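Local coordinates for dally-like, isoform A (Drosophila melanogaster, PDB 6XTZ), which binds Wnt and Hedgehog proteins as a heparan sulfate-bearing, GPI-linked glypican of the cell surface, its core helices shielding the palmitoleoyl lipid of Wnt, at residues 280-284 against 285-289; 300-303 against 304-308; 526-529 against 530-534. The protein carries 5 engineered substitutions. All coordinates share one frame; numbering follows the deposited sequence.

Contact 1 of 3, residues 280-284 against 285-289; sequences AERLL and GSFNI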
loop_
_atom_site.group_PDB
_atom_site.type_symbol
_atom_site.label_atom_id
_atom_site.label_comp_id
_atom_site.label_asym_id
_atom_site.label_seq_id
_atom_site.Cartn_x
_atom_site.Cartn_y
_atom_site.Cartn_z
ATOM N N ALA A 280 -10.790 -3.337 -2.775
ATOM C CA ALA A 280 -11.011 -4.762 -2.551
ATOM C C ALA A 280 -12.493 -5.080 -2.406
ATOM O O ALA A 280 -12.935 -6.167 -2.795
ATOM C CB ALA A 280 -10.246 -5.227 -1.311
ATOM N N GLU A 281 -13.272 -4.151 -1.847
ATOM C CA GLU A 281 -14.716 -4.344 -1.777
ATOM C C GLU A 281 -15.330 -4.364 -3.171
ATOM O O GLU A 281 -16.226 -5.169 -3.453
ATOM C CB GLU A 281 -15.348 -3.241 -0.926
ATOM C CG GLU A 281 -16.829 -3.434 -0.644
ATOM C CD GLU A 281 -17.453 -2.227 0.030
ATOM O OE1 GLU A 281 -17.665 -1.203 -0.654
ATOM O OE2 GLU A 281 -17.723 -2.298 1.247
ATOM N N ARG A 282 -14.856 -3.485 -4.056
ATOM C CA ARG A 282 -15.337 -3.472 -5.433
ATOM C C ARG A 282 -14.924 -4.735 -6.177
ATOM O O ARG A 282 -15.732 -5.325 -6.906
ATOM C CB ARG A 282 -14.810 -2.235 -6.156
ATOM C CG ARG A 282 -15.419 -0.927 -5.691
ATOM C CD ARG A 282 -16.793 -0.712 -6.297
ATOM N NE ARG A 282 -17.300 0.629 -6.028
ATOM C CZ ARG A 282 -18.190 0.917 -5.084
ATOM N NH1 ARG A 282 -18.677 -0.047 -4.314
ATOM N NH2 ARG A 282 -18.590 2.168 -4.909
ATOM N N LEU A 283 -13.670 -5.163 -6.006
ATOM C CA LEU A 283 -13.176 -6.333 -6.726
ATOM C C LEU A 283 -13.902 -7.606 -6.313
ATOM O O LEU A 283 -14.053 -8.520 -7.129
ATOM C CB LEU A 283 -11.673 -6.488 -6.504
ATOM C CG LEU A 283 -10.801 -5.379 -7.091
ATOM C CD1 LEU A 283 -9.330 -5.665 -6.828
ATOM C CD2 LEU A 283 -11.067 -5.235 -8.581
ATOM N N LEU A 284 -14.346 -7.689 -5.064
ATOM C CA LEU A 284 -15.120 -8.830 -4.600
ATOM C C LEU A 284 -16.611 -8.671 -4.859
ATOM O O LEU A 284 -17.378 -9.594 -4.568
ATOM C CB LEU A 284 -14.879 -9.061 -3.105
ATOM C CG LEU A 284 -13.436 -9.386 -2.704
ATOM C CD1 LEU A 284 -13.281 -9.385 -1.193
ATOM C CD2 LEU A 284 -13.009 -10.723 -3.289
ATOM N N GLY A 285 -17.036 -7.530 -5.399
ATOM C CA GLY A 285 -18.442 -7.288 -5.646
ATOM C C GLY A 285 -18.744 -6.767 -7.036
ATOM O O GLY A 285 -18.613 -7.498 -8.021
ATOM N N SER A 286 -19.128 -5.489 -7.121
ATOM C CA SER A 286 -19.661 -4.942 -8.365
ATOM C C SER A 286 -18.633 -4.978 -9.489
ATOM O O SER A 286 -18.968 -5.293 -10.637
ATOM C CB SER A 286 -20.145 -3.510 -8.141
ATOM O OG SER A 286 -20.942 -3.420 -6.975
ATOM N N PHE A 287 -17.380 -4.653 -9.186
ATOM C CA PHE A 287 -16.352 -4.543 -10.210
ATOM C C PHE A 287 -15.678 -5.873 -10.518
ATOM O O PHE A 287 -14.686 -5.893 -11.253
ATOM C CB PHE A 287 -15.300 -3.511 -9.799
ATOM C CG PHE A 287 -15.791 -2.087 -9.829
ATOM C CD1 PHE A 287 -17.087 -1.787 -10.221
ATOM C CD2 PHE A 287 -14.947 -1.047 -9.478
ATOM C CE1 PHE A 287 -17.534 -0.478 -10.249
ATOM C CE2 PHE A 287 -15.386 0.262 -9.506
ATOM C CZ PHE A 287 -16.680 0.548 -9.891
ATOM N N ASN A 288 -16.185 -6.976 -9.973
ATOM C CA ASN A 288 -15.580 -8.277 -10.223
ATOM C C ASN A 288 -15.679 -8.626 -11.703
ATOM O O ASN A 288 -16.755 -8.546 -12.303
ATOM C CB ASN A 288 -16.260 -9.347 -9.371
ATOM C CG ASN A 288 -15.459 -10.632 -9.300
ATOM O OD1 ASN A 288 -15.009 -11.155 -10.318
ATOM N ND2 ASN A 288 -15.264 -11.140 -8.088
ATOM N N ILE A 289 -14.545 -9.015 -12.290
ATOM C CA ILE A 289 -14.508 -9.311 -13.717
ATOM C C ILE A 289 -15.335 -10.543 -14.058
ATOM O O ILE A 289 -15.712 -10.732 -15.221
ATOM C CB ILE A 289 -13.048 -9.471 -14.183
ATOM C CG1 ILE A 289 -12.952 -9.348 -15.705
ATOM C CG2 ILE A 289 -12.476 -10.802 -13.716
ATOM C CD1 ILE A 289 -13.508 -8.052 -16.250
#
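Arg282 and Phe287 meet where helix 263-283 of the glypican core ends and the chain folds into a type I beta turn, Gly285 to Asn288. The contact between their side chains is a CH-pi one. Arg282 bends at its second torsion (chi2 -79°), which carries CD over the centre of the Phe287 ring, 3.6 Å from CD to the centroid. The guanidinium itself stays farther off, giving at most a weak cation-pi attraction to this ring; its NE donates instead to Tyr537 O, and the group makes a cation-pi contact with Tyr537.

Backbone bonds close the helix end. Arg282 O accepts from Phe287 N at 2.9 Å and from Gly285 N at 3.0 Å, the two donors arriving on opposite faces of the carbonyl plane. Within the turn, Asn288 N reaches Gly285 O at 3.2 Å.

Asn288 supplies the polar side-chain contacts. Its OD1 caps Val290 N, ahead of helix 290-293, and ND2 donates to Asp443 OD1. The next residue, Ile289, touches the bound O-palmitoleoyl serine. Although Asn288 ND2 comes within 3.0 Å of Leu283 O, the angle is too poor for a hydrogen bond.

Contact 2 of 3, residues 300-303 against 304-308; sequences ISEA and IMNFQ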
loop_
_atom_site.group_PDB
_atom_site.type_symbol
_atom_site.label_atom_id
_atom_site.label_comp_id
_atom_site.label_asym_id
_atom_site.label_seq_id
_atom_site.Cartn_x
_atom_site.Cartn_y
_atom_site.Cartn_z
ATOM N N ILE A 300 -25.972 -10.723 -24.834
ATOM C CA ILE A 300 -25.996 -10.866 -26.286
ATOM C C ILE A 300 -27.428 -11.025 -26.781
ATOM O O ILE A 300 -27.807 -10.467 -27.818
ATOM C CB ILE A 300 -25.111 -12.049 -26.721
ATOM C CG1 ILE A 300 -23.662 -11.821 -26.292
ATOM C CG2 ILE A 300 -25.192 -12.258 -28.229
ATOM C CD1 ILE A 300 -22.733 -12.956 -26.662
ATOM N N SER A 301 -28.245 -11.783 -26.047
ATOM C CA SER A 301 -29.633 -11.984 -26.451
ATOM C C SER A 301 -30.412 -10.676 -26.424
ATOM O O SER A 301 -31.273 -10.441 -27.281
ATOM C CB SER A 301 -30.295 -13.024 -25.549
ATOM O OG SER A 301 -29.655 -14.281 -25.670
ATOM N N GLU A 302 -30.124 -9.809 -25.451
ATOM C CA GLU A 302 -30.778 -8.505 -25.423
ATOM C C GLU A 302 -30.286 -7.622 -26.563
ATOM O O GLU A 302 -31.063 -6.853 -27.140
ATOM C CB GLU A 302 -30.544 -7.822 -24.075
ATOM C CG GLU A 302 -31.247 -6.479 -23.942
ATOM C CD GLU A 302 -30.986 -5.809 -22.609
ATOM O OE1 GLU A 302 -30.228 -6.375 -21.794
ATOM O OE2 GLU A 302 -31.541 -4.715 -22.375
ATOM N N ALA A 303 -29.000 -7.724 -26.907
ATOM C CA ALA A 303 -28.475 -6.953 -28.029
ATOM C C ALA A 303 -29.105 -7.395 -29.344
ATOM O O ALA A 303 -29.434 -6.558 -30.193
ATOM C CB ALA A 303 -26.953 -7.083 -28.090
ATOM N N ILE A 304 -29.285 -8.705 -29.529
ATOM C CA ILE A 304 -29.921 -9.204 -30.744
ATOM C C ILE A 304 -31.395 -8.815 -30.772
ATOM O O ILE A 304 -31.931 -8.434 -31.820
ATOM C CB ILE A 304 -29.731 -10.727 -30.857
ATOM C CG1 ILE A 304 -28.244 -11.073 -30.955
ATOM C CG2 ILE A 304 -30.486 -11.278 -32.058
ATOM C CD1 ILE A 304 -27.550 -10.442 -32.141
ATOM N N MET A 305 -32.071 -8.904 -29.624
ATOM C CA MET A 305 -33.463 -8.474 -29.542
ATOM C C MET A 305 -33.605 -6.995 -29.878
ATOM O O MET A 305 -34.554 -6.592 -30.563
ATOM C CB MET A 305 -34.014 -8.770 -28.146
ATOM C CG MET A 305 -35.210 -7.925 -27.738
ATOM S SD MET A 305 -35.705 -8.235 -26.030
ATOM C CE MET A 305 -36.645 -6.756 -25.665
ATOM N N ASN A 306 -32.664 -6.167 -29.413
ATOM C CA ASN A 306 -32.706 -4.746 -29.741
ATOM C C ASN A 306 -32.371 -4.495 -31.205
ATOM O O ASN A 306 -32.867 -3.529 -31.796
ATOM C CB ASN A 306 -31.748 -3.964 -28.840
ATOM C CG ASN A 306 -32.150 -4.008 -27.380
ATOM O OD1 ASN A 306 -33.326 -4.155 -27.050
ATOM N ND2 ASN A 306 -31.169 -3.877 -26.493
ATOM N N PHE A 307 -31.534 -5.343 -31.804
ATOM C CA PHE A 307 -31.179 -5.172 -33.206
ATOM C C PHE A 307 -32.280 -5.637 -34.148
ATOM O O PHE A 307 -32.343 -5.161 -35.285
ATOM C CB PHE A 307 -29.881 -5.920 -33.520
ATOM C CG PHE A 307 -29.315 -5.606 -34.876
ATOM C CD1 PHE A 307 -28.580 -4.451 -35.083
ATOM C CD2 PHE A 307 -29.517 -6.465 -35.943
ATOM C CE1 PHE A 307 -28.060 -4.156 -36.328
ATOM C CE2 PHE A 307 -28.998 -6.176 -37.192
ATOM C CZ PHE A 307 -28.268 -5.020 -37.384
ATOM N N GLN A 308 -33.144 -6.553 -33.708
ATOM C CA GLN A 308 -34.270 -6.966 -34.535
ATOM C C GLN A 308 -35.416 -5.965 -34.474
ATOM O O GLN A 308 -36.187 -5.851 -35.433
ATOM C CB GLN A 308 -34.756 -8.353 -34.111
ATOM C CG GLN A 308 -33.753 -9.464 -34.372
ATOM C CD GLN A 308 -34.212 -10.804 -33.832
ATOM O OE1 GLN A 308 -35.161 -10.879 -33.051
ATOM N NE2 GLN A 308 -33.539 -11.871 -34.245
#
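With its CG turned back beside the backbone N (chi1 -65°), Asn306 lays its amide against the carbonyl of Glu302, one turn earlier in helix 296-322, while Glu302 holds its CG anti to the backbone N (chi1 -177°), which leaves that CG beside the amide. Asn306 ND2 thereby comes to 3.6 Å from Glu302 CG, so the amide meets the methylene part of the glutamate. The carboxylate continues outward on an extended chain, its plane 68° from that of the amide.

Asn306 ND2 also lies close to Glu302 O, but the angle is poor and no hydrogen bond forms; the amide donates instead to Phe182 O in a neighbouring loop. Glu302 O takes Asn306 N at 2.9 Å, one of five successive i to i+4 bonds that run from Ile304 N to Ile300 O through to Gln308 N to Ile304 O.

The apolar contact is Ile304 CG1 to Ile300 CG2, 4.3 Å; CG1 also lies close to Ile300 O, the acceptor of Ile304 N. Ile304 and Phe307 reach Met154 of helix 139-158, and Ile300, about 6 Å from the bound lipid, touches Phe106 and Tyr110. The chemistry thus divides the helix: the carbonyls of Ile300 to Ile304 each accept a backbone N-H within it, the Asn306 amide ties it to the loop, and the apolar side chains of Ile300, Ile304 and Phe307 meet the neighbouring helices.

Contact 3 of 3, residues 526-529 against 530-534; sequences LKNA and IVHLR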
loop_
_atom_site.group_PDB
_atom_site.type_symbol
_atom_site.label_atom_id
_atom_site.label_comp_id
_atom_site.label_asym_id
_atom_site.label_seq_id
_atom_site.Cartn_x
_atom_site.Cartn_y
_atom_site.Cartn_z
ATOM N N LEU A 526 3.304 7.519 -2.266
ATOM C CA LEU A 526 2.209 6.925 -1.509
ATOM C C LEU A 526 0.913 7.699 -1.710
ATOM O O LEU A 526 -0.151 7.098 -1.895
ATOM C CB LEU A 526 2.570 6.854 -0.025
ATOM C CG LEU A 526 1.542 6.172 0.879
ATOM C CD1 LEU A 526 1.301 4.738 0.431
ATOM C CD2 LEU A 526 1.984 6.214 2.331
ATOM N N LYS A 527 0.981 9.033 -1.683
ATOM C CA LYS A 527 -0.216 9.830 -1.929
ATOM C C LYS A 527 -0.714 9.647 -3.358
ATOM O O LYS A 527 -1.924 9.668 -3.610
ATOM C CB LYS A 527 0.059 11.308 -1.649
ATOM C CG LYS A 527 0.279 11.645 -0.185
ATOM C CD LYS A 527 0.548 13.132 0.003
ATOM C CE LYS A 527 0.790 13.471 1.466
ATOM N NZ LYS A 527 1.121 14.911 1.658
ATOM N N ASN A 528 0.209 9.470 -4.307
ATOM C CA ASN A 528 -0.186 9.274 -5.697
ATOM C C ASN A 528 -0.994 7.993 -5.866
ATOM O O ASN A 528 -1.972 7.961 -6.623
ATOM C CB ASN A 528 1.054 9.250 -6.592
ATOM C CG ASN A 528 0.709 9.102 -8.059
ATOM O OD1 ASN A 528 -0.353 9.533 -8.504
ATOM N ND2 ASN A 528 1.607 8.486 -8.818
ATOM N N ALA A 529 -0.602 6.925 -5.166
ATOM C CA ALA A 529 -1.355 5.678 -5.242
ATOM C C ALA A 529 -2.728 5.811 -4.596
ATOM O O ALA A 529 -3.681 5.151 -5.026
ATOM C CB ALA A 529 -0.565 4.545 -4.587
ATOM N N ILE A 530 -2.848 6.656 -3.570
ATOM C CA ILE A 530 -4.135 6.842 -2.906
ATOM C C ILE A 530 -5.124 7.526 -3.841
ATOM O O ILE A 530 -6.325 7.230 -3.822
ATOM C CB ILE A 530 -3.942 7.629 -1.597
ATOM C CG1 ILE A 530 -3.057 6.837 -0.634
ATOM C CG2 ILE A 530 -5.282 7.945 -0.946
ATOM C CD1 ILE A 530 -2.687 7.597 0.613
ATOM N N VAL A 531 -4.640 8.444 -4.679
ATOM C CA VAL A 531 -5.517 9.100 -5.643
ATOM C C VAL A 531 -6.023 8.099 -6.673
ATOM O O VAL A 531 -7.200 8.121 -7.054
ATOM C CB VAL A 531 -4.787 10.284 -6.305
ATOM C CG1 VAL A 531 -5.641 10.889 -7.410
ATOM C CG2 VAL A 531 -4.437 11.335 -5.267
ATOM N N HIS A 532 -5.152 7.199 -7.132
ATOM C CA HIS A 532 -5.572 6.202 -8.113
ATOM C C HIS A 532 -6.554 5.207 -7.505
ATOM O O HIS A 532 -7.508 4.787 -8.169
ATOM C CB HIS A 532 -4.354 5.480 -8.684
ATOM C CG HIS A 532 -3.416 6.377 -9.429
ATOM N ND1 HIS A 532 -2.181 5.958 -9.875
ATOM C CD2 HIS A 532 -3.532 7.672 -9.806
ATOM C CE1 HIS A 532 -1.577 6.956 -10.494
ATOM N NE2 HIS A 532 -2.375 8.007 -10.466
ATOM N N LEU A 533 -6.340 4.825 -6.244
ATOM C CA LEU A 533 -7.273 3.916 -5.583
ATOM C C LEU A 533 -8.646 4.557 -5.412
ATOM O O LEU A 533 -9.673 3.902 -5.624
ATOM C CB LEU A 533 -6.714 3.481 -4.229
ATOM C CG LEU A 533 -5.526 2.520 -4.257
ATOM C CD1 LEU A 533 -4.983 2.316 -2.853
ATOM C CD2 LEU A 533 -5.928 1.190 -4.874
ATOM N N ARG A 534 -8.685 5.835 -5.027
ATOM C CA ARG A 534 -9.967 6.514 -4.865
ATOM C C ARG A 534 -10.680 6.675 -6.201
ATOM O O ARG A 534 -11.897 6.470 -6.290
ATOM C CB ARG A 534 -9.765 7.874 -4.198
ATOM C CG ARG A 534 -9.324 7.793 -2.746
ATOM C CD ARG A 534 -9.157 9.176 -2.139
ATOM N NE ARG A 534 -8.691 9.110 -0.757
ATOM C CZ ARG A 534 -8.416 10.174 -0.010
ATOM N NH1 ARG A 534 -8.561 11.392 -0.512
ATOM N NH2 ARG A 534 -7.993 10.019 1.239
#
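Leu526 and Ile530 meet one turn apart on helix 513-538, and the polar atoms around them are mostly those of the helix backbone. Ile530 N donates to Leu526 O at 3.2 Å, Val531 N to Lys527 O at 3.2 Å, and Leu533 N to Ala529 O, the shortest of the set, at 2.9 Å. Asn528 O is held less firmly: both His532 N and Val531 N come to it, each at 3.3 Å and each weakly.

That same oxygen lies over the centre of the His532 imidazole, 3.5 Å above its plane, because the histidine CG stands beside its own backbone N (chi1 -63°) and the ring folds back along the helix. The amide plane of Asn528 is turned 75° from that of the imidazole. Asn528 OD1 approaches His532 NE2 at 3.2 Å, yet the angle is too poor for a hydrogen bond. At the other ring nitrogen, His532 ND1 makes a weak hydrogen bond to a glycerol, probably from the crystallisation liquor.

Ile530 adds the apolar part. Its CG1 rests 3.2 Å from Leu526 O, CD1 extends toward Leu526 CG, and the side chain also touches Glu268 of helix 263-283. Cutting this side chain back to an alanine is likely to leave a gap beside Leu526 and Glu268, since the CG1-CD1 arm that lies along the Leu526 carbonyl would be gone while the backbone bond stayed.

Side chains of this helix pack on two others. Leu526 and Lys527 touch helix 263-283 at Phe265 and Glu268, and Leu533 touches it at Met276. Ala529, His532 and Leu533 lie on helix 185-216, at Thr209, Thr202 and Ala206, so 513-538 beds against both in an all-helical core.

Overall arrangement
All three contacts are local: they follow one another along the chain, none nests in or crosses another, and none closes a long loop. Contact 1 comes first, ending helix 263-283 and turning the chain toward helix 290-293. Contact 2 follows within helix 296-322, its centre 27 Å from that of contact 1; both lie near the bound palmitoleoyl serine. After an unmodelled stretch (324-437), contact 3 falls near the C-terminal end of the model, its centre 18 Å from that of contact 1 and 40 Å from that of contact 2. Helix 263-283, which carries the start of contact 1, packs on the helix of contact 3, and helix 185-216 touches both.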